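Local coordinates for protein putative modulator of DNA gyrase (Bacteroides thetaiotaomicron, PDB 1VPB) that probably acts as a metallopeptidase, as a member of the PmbA/TldD (peptidase U62) family, at residues Q274-L279 / N382-G387; S164-G169 / T188-S193; N32-A37 / L71-R76; V250-N255 / L373-N378. One frame throughout, in Å; residues are numbered along the deposited sequence.

Contact 1 of 4, residues Q274-L279 / N382-G387; sequences QKNSFL and NNSSTG
The ring of Phe-278 carries Gly-387 CA over one face as a CH-pi contact, 3.7 Å from that carbon to the ring centroid, while Ser-384 O comes up at the ring edge. The Asn-382 side chain crosses that of Phe-278 at about a right angle, amide and ring planes 80° apart, with ND2 3.8 Å from Phe-278 CE1. The loop supplying these partners, between strands 380-382 and 388-399, is built on an Asx turn. Asn-383 OD1 takes three donors there: Ser-385 N and Ser-385 OG in its carbonyl plane, Thr-386 N well above it. Gly-387 N closes the loop on Asn-383 O at 2.8 Å, and this fold of the chain presents the glycine CA to the ring. With Phe-278 CG between its own N and carbonyl carbon (chi1 62°), the ring is brought against Gly-387; Phe-278 CB lies 3.4 Å from Thr-386 C. Met-263 of helix 256-265 and Leu-416 and Ile-417 of helix 416-421 also touch the Phe-278 side chain. Phe-278 N makes a weak hydrogen bond of 3.1 Å to Ser-384 O. Ser-277 turns away instead, its OG accepting from Leu-279 N in an ST turn and bonding to Ala-266 O. In one of its two modelled conformers, Ser-384 donates through OG to Asn-276 OD1 at 2.7 Å, arriving 35° above the carbonyl plane rather than on a lone pair.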
loop_
_atom_site.group_PDB
_atom_site.type_symbol
_atom_site.label_atom_id
_atom_site.label_comp_id
_atom_site.label_asym_id
_atom_site.label_seq_id
_atom_site.Cartn_x
_atom_site.Cartn_y
_atom_site.Cartn_z
ATOM N N GLN A 274 -2.933 2.281 24.549
ATOM C CA GLN A 274 -4.196 1.732 24.082
ATOM C C GLN A 274 -4.444 0.329 24.610
ATOM O O GLN A 274 -5.324 -0.362 24.083
ATOM C CB GLN A 274 -4.198 1.700 22.558
ATOM C CG GLN A 274 -4.093 3.050 21.910
ATOM C CD GLN A 274 -3.681 2.970 20.454
ATOM O OE1 GLN A 274 -3.863 1.936 19.796
ATOM N NE2 GLN A 274 -3.111 4.054 19.948
ATOM N N LYS A 275 -3.692 -0.086 25.635
ATOM C CA LYS A 275 -3.860 -1.388 26.267
ATOM C C LYS A 275 -4.034 -2.510 25.245
ATOM O O LYS A 275 -4.867 -3.429 25.382
ATOM C CB LYS A 275 -4.954 -1.338 27.346
ATOM C CG LYS A 275 -4.393 -0.617 28.567
ATOM C CD LYS A 275 -5.403 -0.074 29.546
ATOM C CE LYS A 275 -4.642 0.513 30.747
ATOM N NZ LYS A 275 -5.516 1.357 31.616
ATOM N N ASN A 276 -3.200 -2.427 24.215
ATOM C CA ASN A 276 -3.099 -3.405 23.143
ATOM C C ASN A 276 -1.635 -3.871 22.946
ATOM O O ASN A 276 -1.095 -3.823 21.831
ATOM C CB ASN A 276 -3.597 -2.788 21.842
ATOM C CG ASN A 276 -3.934 -3.845 20.783
ATOM O OD1 ASN A 276 -4.216 -4.982 21.108
ATOM N ND2 ASN A 276 -3.858 -3.468 19.514
ATOM N N SER A 277 -1.063 -4.363 24.029
ATOM C CA SER A 277 0.308 -4.842 24.015
ATOM C C SER A 277 0.481 -5.939 24.989
ATOM O O SER A 277 0.230 -5.787 26.189
ATOM C CB SER A 277 1.297 -3.718 24.321
ATOM O OG SER A 277 2.572 -4.305 24.623
ATOM N N PHE A 278 0.921 -7.088 24.499
ATOM C CA PHE A 278 1.171 -8.226 25.391
ATOM C C PHE A 278 2.418 -8.062 26.265
ATOM O O PHE A 278 2.723 -8.939 27.099
ATOM C CB PHE A 278 1.255 -9.530 24.594
ATOM C CG PHE A 278 2.385 -9.596 23.577
ATOM C CD1 PHE A 278 2.197 -9.164 22.271
ATOM C CD2 PHE A 278 3.643 -10.148 23.914
ATOM C CE1 PHE A 278 3.222 -9.242 21.306
ATOM C CE2 PHE A 278 4.682 -10.186 22.947
ATOM C CZ PHE A 278 4.467 -9.759 21.666
ATOM N N LEU A 279 3.163 -6.976 26.027
ATOM C CA LEU A 279 4.281 -6.613 26.883
ATOM C C LEU A 279 3.975 -5.503 27.899
ATOM O O LEU A 279 4.844 -5.064 28.625
ATOM C CB LEU A 279 5.488 -6.236 26.017
ATOM C CG LEU A 279 5.982 -7.438 25.173
ATOM C CD1 LEU A 279 7.252 -7.024 24.436
ATOM C CD2 LEU A 279 6.256 -8.603 26.031
ATOM N N ASN A 382 -0.110 -12.404 14.652
ATOM C CA ASN A 382 -0.101 -12.492 16.105
ATOM C C ASN A 382 -1.193 -11.601 16.663
ATOM O O ASN A 382 -1.519 -10.575 16.086
ATOM C CB ASN A 382 1.256 -12.124 16.725
ATOM C CG ASN A 382 1.479 -10.619 16.882
ATOM O OD1 ASN A 382 1.738 -9.968 15.751
ATOM N ND2 ASN A 382 1.483 -10.043 18.028
ATOM N N ASN A 383 -1.739 -12.020 17.789
ATOM C CA ASN A 383 -2.611 -11.191 18.574
ATOM C C ASN A 383 -1.752 -10.169 19.309
ATOM O O ASN A 383 -0.854 -10.549 20.088
ATOM C CB ASN A 383 -3.359 -12.073 19.554
ATOM C CG ASN A 383 -4.395 -11.316 20.350
ATOM O OD1 ASN A 383 -4.085 -10.304 20.990
ATOM N ND2 ASN A 383 -5.640 -11.832 20.350
ATOM N N SER A 384 -2.034 -8.890 19.077
ATOM C CA SER A 384 -1.248 -7.798 19.626
ATOM C C SER A 384 -1.361 -7.649 21.139
ATOM O O SER A 384 -0.427 -7.147 21.760
ATOM C CB SER A 384 -1.674 -6.477 18.976
ATOM O OG SER A 384 -3.075 -6.343 19.079
ATOM N N SER A 385 -2.489 -8.068 21.728
ATOM C CA SER A 385 -2.686 -7.977 23.186
ATOM C C SER A 385 -2.274 -9.214 23.968
ATOM O O SER A 385 -1.923 -9.105 25.151
ATOM C CB SER A 385 -4.120 -7.554 23.540
ATOM O OG SER A 385 -5.047 -8.515 23.099
ATOM N N THR A 386 -2.319 -10.393 23.352
ATOM C CA THR A 386 -1.955 -11.642 24.045
ATOM C C THR A 386 -0.574 -12.220 23.659
ATOM O O THR A 386 0.032 -12.952 24.451
ATOM C CB THR A 386 -3.000 -12.750 23.792
ATOM O OG1 THR A 386 -2.975 -13.191 22.428
ATOM C CG2 THR A 386 -4.411 -12.246 23.964
ATOM N N GLY A 387 -0.142 -11.940 22.442
ATOM C CA GLY A 387 1.086 -12.506 21.881
ATOM C C GLY A 387 0.962 -13.891 21.272
ATOM O O GLY A 387 1.953 -14.441 20.814
#

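Contact 2 of 4, residues S164-G169 / T188-S193; sequences SSYGDG and TWYSLS
Trp-189 folds its indole back across the antiparallel hairpin of strands 159-177 and 181-198 and lays one face on the backbone of Asp-168 and Gly-169. Its CG stands between the backbone N and carbonyl carbon (chi1 64°), and this swings the ring over the neighbouring strand. Gly-169 CA makes a CH-pi contact 3.9 Å from the centroid of the five-membered ring of Trp-189, and Trp-189 CZ3 reaches Gly-167 C at 3.4 Å. Replacing the indole with an alanine here would probably strip the cover from these two glycines and open a gap over the strand. Gly-169 and Trp-189 also form a hydrogen-bonded pair, both N-to-O distances 3.0 Å. On the same face, Ser-193 pairs with Ser-165, and a water links their OG atoms. The other face carries Tyr-166, Asp-168, Tyr-190 and Leu-192: Tyr-166 OH donates to the anti lone pair of Asp-168 OD2 at 2.6 Å and meets the edge of the Tyr-190 ring, 3.4 Å from CD2. Asp-168 OD2 has a second partner, a salt bridge to Lys-141 of helix 138-150, which covers this face and touches Leu-192 through Met-144. Strand 36-52 flanks 159-177, and strand 207-214 flanks 181-198.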
loop_
_atom_site.group_PDB
_atom_site.type_symbol
_atom_site.label_atom_id
_atom_site.label_comp_id
_atom_site.label_asym_id
_atom_site.label_seq_id
_atom_site.Cartn_x
_atom_site.Cartn_y
_atom_site.Cartn_z
ATOM N N SER A 164 15.182 -8.849 -12.549
ATOM C CA SER A 164 16.165 -8.191 -11.709
ATOM C C SER A 164 15.862 -6.703 -11.639
ATOM O O SER A 164 15.185 -6.132 -12.513
ATOM C CB SER A 164 17.582 -8.420 -12.251
ATOM O OG SER A 164 17.712 -8.026 -13.594
ATOM N N SER A 165 16.403 -6.067 -10.641
ATOM C CA SER A 165 16.134 -4.669 -10.389
ATOM C C SER A 165 17.342 -3.974 -9.800
ATOM O O SER A 165 18.093 -4.561 -8.992
ATOM C CB SER A 165 15.003 -4.536 -9.364
ATOM O OG SER A 165 13.862 -5.259 -9.820
ATOM N N TYR A 166 17.475 -2.702 -10.153
ATOM C CA TYR A 166 18.355 -1.768 -9.486
ATOM C C TYR A 166 17.514 -0.637 -8.918
ATOM O O TYR A 166 16.599 -0.146 -9.570
ATOM C CB TYR A 166 19.368 -1.198 -10.508
ATOM C CG TYR A 166 20.171 -0.047 -9.968
ATOM C CD1 TYR A 166 19.650 1.237 -9.892
ATOM C CD2 TYR A 166 21.448 -0.263 -9.391
ATOM C CE1 TYR A 166 20.381 2.283 -9.333
ATOM C CE2 TYR A 166 22.149 0.763 -8.813
ATOM C CZ TYR A 166 21.638 2.041 -8.813
ATOM O OH TYR A 166 22.340 3.104 -8.274
ATOM N N GLY A 167 17.798 -0.206 -7.710
ATOM C CA GLY A 167 17.211 0.994 -7.144
ATOM C C GLY A 167 18.265 1.846 -6.439
ATOM O O GLY A 167 19.189 1.325 -5.856
ATOM N N ASP A 168 18.101 3.158 -6.464
ATOM C CA ASP A 168 18.848 3.993 -5.567
ATOM C C ASP A 168 18.034 5.200 -5.130
ATOM O O ASP A 168 16.929 5.450 -5.619
ATOM C CB ASP A 168 20.213 4.394 -6.138
ATOM C CG ASP A 168 20.147 5.400 -7.304
ATOM O OD1 ASP A 168 19.233 6.291 -7.295
ATOM O OD2 ASP A 168 21.015 5.330 -8.208
ATOM N N GLY A 169 18.565 5.917 -4.169
ATOM C CA GLY A 169 17.982 7.193 -3.750
ATOM C C GLY A 169 18.853 8.023 -2.863
ATOM O O GLY A 169 19.853 7.532 -2.296
ATOM N N THR A 188 22.038 8.200 1.559
ATOM C CA THR A 188 21.862 7.531 0.277
ATOM C C THR A 188 21.579 6.067 0.494
ATOM O O THR A 188 21.774 5.515 1.620
ATOM C CB THR A 188 23.123 7.692 -0.638
ATOM O OG1 THR A 188 24.289 7.342 0.165
ATOM C CG2 THR A 188 23.294 9.093 -1.063
ATOM N N TRP A 189 21.062 5.438 -0.546
ATOM C CA TRP A 189 20.895 3.992 -0.575
ATOM C C TRP A 189 20.966 3.481 -1.993
ATOM O O TRP A 189 20.620 4.167 -2.946
ATOM C CB TRP A 189 19.598 3.510 0.106
ATOM C CG TRP A 189 18.371 3.971 -0.568
ATOM C CD1 TRP A 189 17.712 5.155 -0.355
ATOM C CD2 TRP A 189 17.661 3.298 -1.635
ATOM N NE1 TRP A 189 16.639 5.240 -1.209
ATOM C CE2 TRP A 189 16.551 4.104 -1.972
ATOM C CE3 TRP A 189 17.816 2.084 -2.291
ATOM C CZ2 TRP A 189 15.645 3.747 -2.996
ATOM C CZ3 TRP A 189 16.898 1.720 -3.288
ATOM C CH2 TRP A 189 15.826 2.553 -3.616
ATOM N N TYR A 190 21.380 2.220 -2.100
ATOM C CA TYR A 190 21.451 1.514 -3.345
ATOM C C TYR A 190 21.013 0.077 -3.111
ATOM O O TYR A 190 21.263 -0.480 -2.036
ATOM C CB TYR A 190 22.899 1.448 -3.844
ATOM C CG TYR A 190 23.607 2.783 -3.950
ATOM C CD1 TYR A 190 24.260 3.332 -2.852
ATOM C CD2 TYR A 190 23.640 3.494 -5.145
ATOM C CE1 TYR A 190 24.905 4.569 -2.946
ATOM C CE2 TYR A 190 24.293 4.715 -5.243
ATOM C CZ TYR A 190 24.922 5.244 -4.152
ATOM O OH TYR A 190 25.619 6.447 -4.230
ATOM N N SER A 191 20.365 -0.511 -4.108
ATOM C CA SER A 191 19.930 -1.900 -3.991
ATOM C C SER A 191 19.897 -2.619 -5.295
ATOM O O SER A 191 19.646 -2.027 -6.357
ATOM C CB SER A 191 18.566 -1.956 -3.329
ATOM O OG SER A 191 18.277 -3.280 -2.929
ATOM N N LEU A 192 20.159 -3.932 -5.235
ATOM C CA LEU A 192 20.049 -4.802 -6.383
ATOM C C LEU A 192 19.295 -6.034 -5.962
ATOM O O LEU A 192 19.476 -6.544 -4.857
ATOM C CB LEU A 192 21.423 -5.227 -6.907
ATOM C CG LEU A 192 22.235 -4.219 -7.731
ATOM C CD1 LEU A 192 23.730 -4.663 -7.740
ATOM C CD2 LEU A 192 21.693 -4.126 -9.117
ATOM N N SER A 193 18.456 -6.536 -6.838
ATOM C CA SER A 193 17.673 -7.707 -6.530
ATOM C C SER A 193 17.449 -8.593 -7.740
ATOM O O SER A 193 17.608 -8.199 -8.906
ATOM C CB SER A 193 16.327 -7.318 -5.895
ATOM O OG SER A 193 15.466 -6.777 -6.858
HETATM O O HOH W 1 14.015 -8.252 -9.024
#

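Contact 3 of 4, residues N32-A37 / L71-R76; sequences NGCQAA and LYVDGR
Gln-35 and Asp-74 are joined by two hydrogen bonds: Gln-35 NE2 gives to Asp-74 OD1 at 2.8 Å, and Gln-35 OE1 accepts from Asp-74 N at 2.8 Å. The first is nearly straight, 168° at the hydrogen, and Asp-74 OD1 lies in the amide plane of Gln-35; the second fixes which way round the amide lies. A bend at chi2 (82°) curls the glutamine chain over to the turn at Asp-74, where its amide and the carboxylate stand 50° apart. Two waters extend the pair, one donating to Asp-74 OD1 and Gly-33 O, the other donating to Gln-35 OE1 and accepting from Gly-75 N. Asp-74 is the second residue of a type I' turn from Val-73 to Arg-76, and Arg-76 NH1 bonds back to Asp-74 O. Behind the amide the strands meet at a classic beta bulge, Gln-35 and Ala-36 both facing Tyr-72. Gln-35 N reaches Tyr-72 O at 3.0 Å, and Tyr-72 N reaches Ala-36 O at 3.1 Å. Beyond the bulge, Tyr-72 CB packs on Ala-36 CB at 3.9 Å, while the phenol OH goes on to Lys-38 NZ and the ring meets Tyr-77 edge-to-face. Cys-34 is buried, SG resting 3.8 Å from Leu-71 CD2 and touching Val-73 CG2 too, with Ile-98 of helix 87-101 against the same side chain. Asp-74 OD2 makes a salt bridge to Arg-102, which would favour an ionised carboxylate. The chemistry thus splits by depth: a thiol among aliphatic groups inside, and outside an amide held at both its oxygen and its nitrogen, pinning the turn to the bulge.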
loop_
_atom_site.group_PDB
_atom_site.type_symbol
_atom_site.label_atom_id
_atom_site.label_comp_id
_atom_site.label_asym_id
_atom_site.label_seq_id
_atom_site.Cartn_x
_atom_site.Cartn_y
_atom_site.Cartn_z
ATOM N N ASN A 32 0.711 33.691 13.047
ATOM C CA ASN A 32 -0.687 33.636 12.532
ATOM C C ASN A 32 -1.582 32.591 13.221
ATOM O O ASN A 32 -2.588 32.216 12.634
ATOM C CB ASN A 32 -0.660 33.401 11.042
ATOM C CG ASN A 32 -0.241 34.630 10.278
ATOM O OD1 ASN A 32 -1.047 35.545 10.118
ATOM N ND2 ASN A 32 1.019 34.709 9.889
ATOM N N GLY A 33 -1.241 32.221 14.434
ATOM C CA GLY A 33 -2.132 31.498 15.326
ATOM C C GLY A 33 -1.563 30.327 16.090
ATOM O O GLY A 33 -2.183 29.865 17.042
ATOM N N CYS A 34 -0.384 29.837 15.695
ATOM C CA CYS A 34 0.229 28.747 16.419
ATOM C C CYS A 34 0.999 29.229 17.655
ATOM O O CYS A 34 1.888 30.072 17.509
ATOM C CB CYS A 34 1.207 27.971 15.545
ATOM S SG CYS A 34 0.438 27.145 14.114
ATOM N N GLN A 35 0.716 28.599 18.772
ATOM C CA GLN A 35 1.504 28.767 20.027
ATOM C C GLN A 35 2.823 28.014 19.796
ATOM O O GLN A 35 3.847 28.357 20.368
ATOM C CB GLN A 35 0.835 28.272 21.248
ATOM C CG GLN A 35 -0.251 29.134 21.755
ATOM C CD GLN A 35 -1.572 28.920 21.031
ATOM O OE1 GLN A 35 -1.745 27.910 20.296
ATOM N NE2 GLN A 35 -2.503 29.901 21.163
ATOM N N ALA A 36 2.795 26.969 18.952
ATOM C CA ALA A 36 3.979 26.152 18.696
ATOM C C ALA A 36 3.814 25.504 17.327
ATOM O O ALA A 36 2.714 25.359 16.820
ATOM C CB ALA A 36 4.169 25.128 19.730
ATOM N N ALA A 37 4.940 25.141 16.713
ATOM C CA ALA A 37 4.902 24.456 15.419
ATOM C C ALA A 37 6.177 23.627 15.227
ATOM O O ALA A 37 7.203 23.907 15.844
ATOM C CB ALA A 37 4.770 25.406 14.307
ATOM N N LEU A 71 0.937 21.746 13.531
ATOM C CA LEU A 71 0.379 22.998 14.019
ATOM C C LEU A 71 -0.300 22.845 15.387
ATOM O O LEU A 71 -1.150 22.015 15.586
ATOM C CB LEU A 71 -0.651 23.527 13.003
ATOM C CG LEU A 71 -0.251 23.588 11.522
ATOM C CD1 LEU A 71 -1.463 23.989 10.730
ATOM C CD2 LEU A 71 0.853 24.566 11.324
ATOM N N TYR A 72 0.189 23.601 16.405
ATOM C CA TYR A 72 -0.333 23.589 17.770
ATOM C C TYR A 72 -1.105 24.916 17.958
ATOM O O TYR A 72 -0.499 26.002 17.981
ATOM C CB TYR A 72 0.804 23.502 18.784
ATOM C CG TYR A 72 1.564 22.188 18.725
ATOM C CD1 TYR A 72 2.463 21.967 17.703
ATOM C CD2 TYR A 72 1.376 21.202 19.691
ATOM C CE1 TYR A 72 3.182 20.734 17.629
ATOM C CE2 TYR A 72 2.043 20.005 19.635
ATOM C CZ TYR A 72 2.956 19.781 18.588
ATOM O OH TYR A 72 3.636 18.553 18.573
ATOM N N VAL A 73 -2.404 24.811 17.915
ATOM C CA VAL A 73 -3.296 25.967 17.760
ATOM C C VAL A 73 -4.360 25.884 18.830
ATOM O O VAL A 73 -5.346 25.087 18.809
ATOM C CB VAL A 73 -4.008 26.000 16.374
ATOM C CG1 VAL A 73 -4.900 27.259 16.276
ATOM C CG2 VAL A 73 -3.023 25.897 15.226
ATOM N N ASP A 74 -4.200 26.718 19.843
ATOM C CA ASP A 74 -5.240 26.735 20.857
ATOM C C ASP A 74 -5.572 25.436 21.506
ATOM O O ASP A 74 -6.721 25.131 21.823
ATOM C CB ASP A 74 -6.498 27.479 20.334
ATOM C CG ASP A 74 -6.228 28.901 19.906
ATOM O OD1 ASP A 74 -5.068 29.472 20.006
ATOM O OD2 ASP A 74 -7.155 29.540 19.329
ATOM N N GLY A 75 -4.547 24.617 21.716
ATOM C CA GLY A 75 -4.739 23.345 22.348
ATOM C C GLY A 75 -5.001 22.200 21.374
ATOM O O GLY A 75 -4.964 21.045 21.756
ATOM N N ARG A 76 -5.307 22.542 20.136
ATOM C CA ARG A 76 -5.556 21.591 19.070
ATOM C C ARG A 76 -4.227 21.260 18.373
ATOM O O ARG A 76 -3.265 22.035 18.385
ATOM C CB ARG A 76 -6.555 22.131 18.069
ATOM C CG ARG A 76 -7.949 22.195 18.591
ATOM C CD ARG A 76 -8.226 23.369 19.546
ATOM N NE ARG A 76 -9.629 23.577 19.718
ATOM C CZ ARG A 76 -10.209 24.606 20.391
ATOM N NH1 ARG A 76 -9.436 25.515 20.952
ATOM N NH2 ARG A 76 -11.526 24.762 20.381
HETATM O O HOH W 2 -4.508 30.950 17.799
HETATM O O HOH W 3 -1.624 25.288 21.550
#

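Contact 4 of 4, residues V250-N255 / L373-N378; sequences VVDPMN and LVTGFN
Val-250 and Val-251 pair in parallel with Leu-373 and Val-374 in the mixed sheet of the C-terminal domain, just before strand 245-251 turns off toward helix 256-265. Val-374 N meets Val-250 O at 2.7 Å, nearly straight at 175°. Beside that bond Leu-373 CD1 crosses to Val-250 CG1 at 3.8 Å. Past the last bridge, Asp-252 and Asn-255 bring the departing loop back to the strand. Asn-255 ND2 donates in its amide plane to the syn lone pair of Asp-252 OD1 at 2.8 Å, and makes a weak bond of 3.0 Å to Thr-375 O. One water donates to both Asp-252 OD2 and that carbonyl oxygen, each at 2.6 Å. Asn-255 O lies at the edge of the Phe-377 ring, 3.6 Å from CE2; Val-374 CG1 sits over one face. A leucine in place of Asn-255 would probably leave Asp-252 OD1 without its amide donor and Thr-375 O without the weak bond from ND2. Thr-375 and Gly-376 form a classic bulge against Glu-394 of strand 388-399, helix 361-366 packs on Val-250 and Leu-373, Arg-258 makes a cation-pi contact with Phe-377, and Met-254 touches Trp-210 and Tyr-211 of strand 207-214.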
loop_
_atom_site.group_PDB
_atom_site.type_symbol
_atom_site.label_atom_id
_atom_site.label_comp_id
_atom_site.label_asym_id
_atom_site.label_seq_id
_atom_site.Cartn_x
_atom_site.Cartn_y
_atom_site.Cartn_z
ATOM N N VAL A 250 14.952 -23.634 13.587
ATOM C CA VAL A 250 16.069 -22.791 13.172
ATOM C C VAL A 250 15.522 -21.751 12.163
ATOM O O VAL A 250 14.737 -22.088 11.279
ATOM C CB VAL A 250 17.231 -23.607 12.554
ATOM C CG1 VAL A 250 18.415 -22.681 12.234
ATOM C CG2 VAL A 250 17.676 -24.713 13.513
ATOM N N VAL A 251 15.918 -20.498 12.325
ATOM C CA VAL A 251 15.497 -19.424 11.415
ATOM C C VAL A 251 16.698 -18.678 10.855
ATOM O O VAL A 251 17.600 -18.298 11.590
ATOM C CB VAL A 251 14.564 -18.429 12.110
ATOM C CG1 VAL A 251 13.914 -17.490 11.062
ATOM C CG2 VAL A 251 13.513 -19.153 12.926
ATOM N N ASP A 252 16.697 -18.470 9.532
ATOM C CA ASP A 252 17.832 -17.811 8.874
ATOM C C ASP A 252 17.799 -16.311 9.060
ATOM O O ASP A 252 16.817 -15.783 9.567
ATOM C CB ASP A 252 17.947 -18.245 7.410
ATOM C CG ASP A 252 16.756 -17.862 6.557
ATOM O OD1 ASP A 252 16.025 -16.907 6.899
ATOM O OD2 ASP A 252 16.521 -18.510 5.492
ATOM N N PRO A 253 18.896 -15.629 8.742
ATOM C CA PRO A 253 18.987 -14.214 8.926
ATOM C C PRO A 253 18.069 -13.469 7.963
ATOM O O PRO A 253 17.636 -12.359 8.239
ATOM C CB PRO A 253 20.450 -13.922 8.592
ATOM C CG PRO A 253 21.139 -15.157 8.735
ATOM C CD PRO A 253 20.159 -16.190 8.244
ATOM N N MET A 254 17.789 -14.065 6.811
ATOM C CA MET A 254 16.823 -13.439 5.906
ATOM C C MET A 254 15.455 -13.282 6.646
ATOM O O MET A 254 14.750 -12.310 6.339
ATOM C CB MET A 254 16.733 -14.236 4.592
ATOM C CG MET A 254 15.966 -13.565 3.482
ATOM S SD MET A 254 16.412 -11.816 3.128
ATOM C CE MET A 254 17.984 -11.907 2.311
ATOM N N ASN A 255 15.143 -14.162 7.648
ATOM C CA ASN A 255 13.821 -14.266 8.345
ATOM C C ASN A 255 13.709 -14.123 9.879
ATOM O O ASN A 255 12.611 -14.040 10.406
ATOM C CB ASN A 255 13.192 -15.621 8.008
ATOM C CG ASN A 255 12.749 -15.696 6.577
ATOM O OD1 ASN A 255 11.671 -15.213 6.236
ATOM N ND2 ASN A 255 13.592 -16.255 5.724
ATOM N N LEU A 373 14.178 -26.034 9.638
ATOM C CA LEU A 373 14.784 -24.779 9.279
ATOM C C LEU A 373 13.710 -23.988 8.550
ATOM O O LEU A 373 13.151 -24.466 7.570
ATOM C CB LEU A 373 15.978 -25.015 8.354
ATOM C CG LEU A 373 16.479 -23.729 7.673
ATOM C CD1 LEU A 373 17.043 -22.705 8.644
ATOM C CD2 LEU A 373 17.496 -24.094 6.595
ATOM N N VAL A 374 13.423 -22.788 9.033
ATOM C CA VAL A 374 12.472 -21.879 8.392
ATOM C C VAL A 374 13.172 -20.905 7.451
ATOM O O VAL A 374 13.990 -20.072 7.860
ATOM C CB VAL A 374 11.653 -21.114 9.460
ATOM C CG1 VAL A 374 10.748 -20.047 8.805
ATOM C CG2 VAL A 374 10.831 -22.125 10.243
ATOM N N THR A 375 12.868 -21.030 6.162
ATOM C CA THR A 375 13.467 -20.146 5.170
ATOM C C THR A 375 12.479 -19.135 4.640
ATOM O O THR A 375 12.811 -18.338 3.738
ATOM C CB THR A 375 14.028 -20.970 3.991
ATOM O OG1 THR A 375 12.991 -21.759 3.377
ATOM C CG2 THR A 375 15.050 -21.956 4.480
ATOM N N GLY A 376 11.264 -19.173 5.160
ATOM C CA GLY A 376 10.288 -18.189 4.742
ATOM C C GLY A 376 8.986 -18.331 5.482
ATOM O O GLY A 376 8.662 -19.402 5.989
ATOM N N PHE A 377 8.253 -17.231 5.552
ATOM C CA PHE A 377 6.977 -17.172 6.261
ATOM C C PHE A 377 5.879 -16.880 5.263
ATOM O O PHE A 377 6.057 -15.996 4.428
ATOM C CB PHE A 377 7.017 -16.053 7.305
ATOM C CG PHE A 377 7.804 -16.389 8.505
ATOM C CD1 PHE A 377 7.264 -17.244 9.468
ATOM C CD2 PHE A 377 9.067 -15.861 8.705
ATOM C CE1 PHE A 377 7.979 -17.584 10.570
ATOM C CE2 PHE A 377 9.787 -16.191 9.822
ATOM C CZ PHE A 377 9.250 -17.044 10.763
ATOM N N ASN A 378 4.763 -17.597 5.367
ATOM C CA ASN A 378 3.639 -17.496 4.427
ATOM C C ASN A 378 2.313 -17.221 5.133
ATOM O O ASN A 378 1.511 -18.138 5.345
ATOM C CB ASN A 378 3.470 -18.791 3.626
ATOM C CG ASN A 378 4.773 -19.299 3.039
ATOM O OD1 ASN A 378 5.689 -18.516 2.754
ATOM N ND2 ASN A 378 4.868 -20.622 2.854
HETATM O O HOH W 4 15.271 -17.479 3.401
#

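Overall arrangement
Contacts 2 and 4 are the more buried, with seven of twelve and five of nine touching residues buried and none exposed; contacts 1 and 3 each include an exposed residue, and contact 3 lies farthest out, about 32 Å from the chain's centre to its own. Contacts 2 and 3 belong to one long antiparallel sheet: contact 2 runs along a hairpin with regular backbone ladders and aromatic cover, whereas contact 3, about 41 Å away between centres, ends another hairpin with a bulge, waters and a charged turn. Contacts 1 and 4 share the C-terminal domain, their segments alternating along the chain; contact 4 joins parallel strands and an outgoing loop, contact 1 two loops without strand pairing.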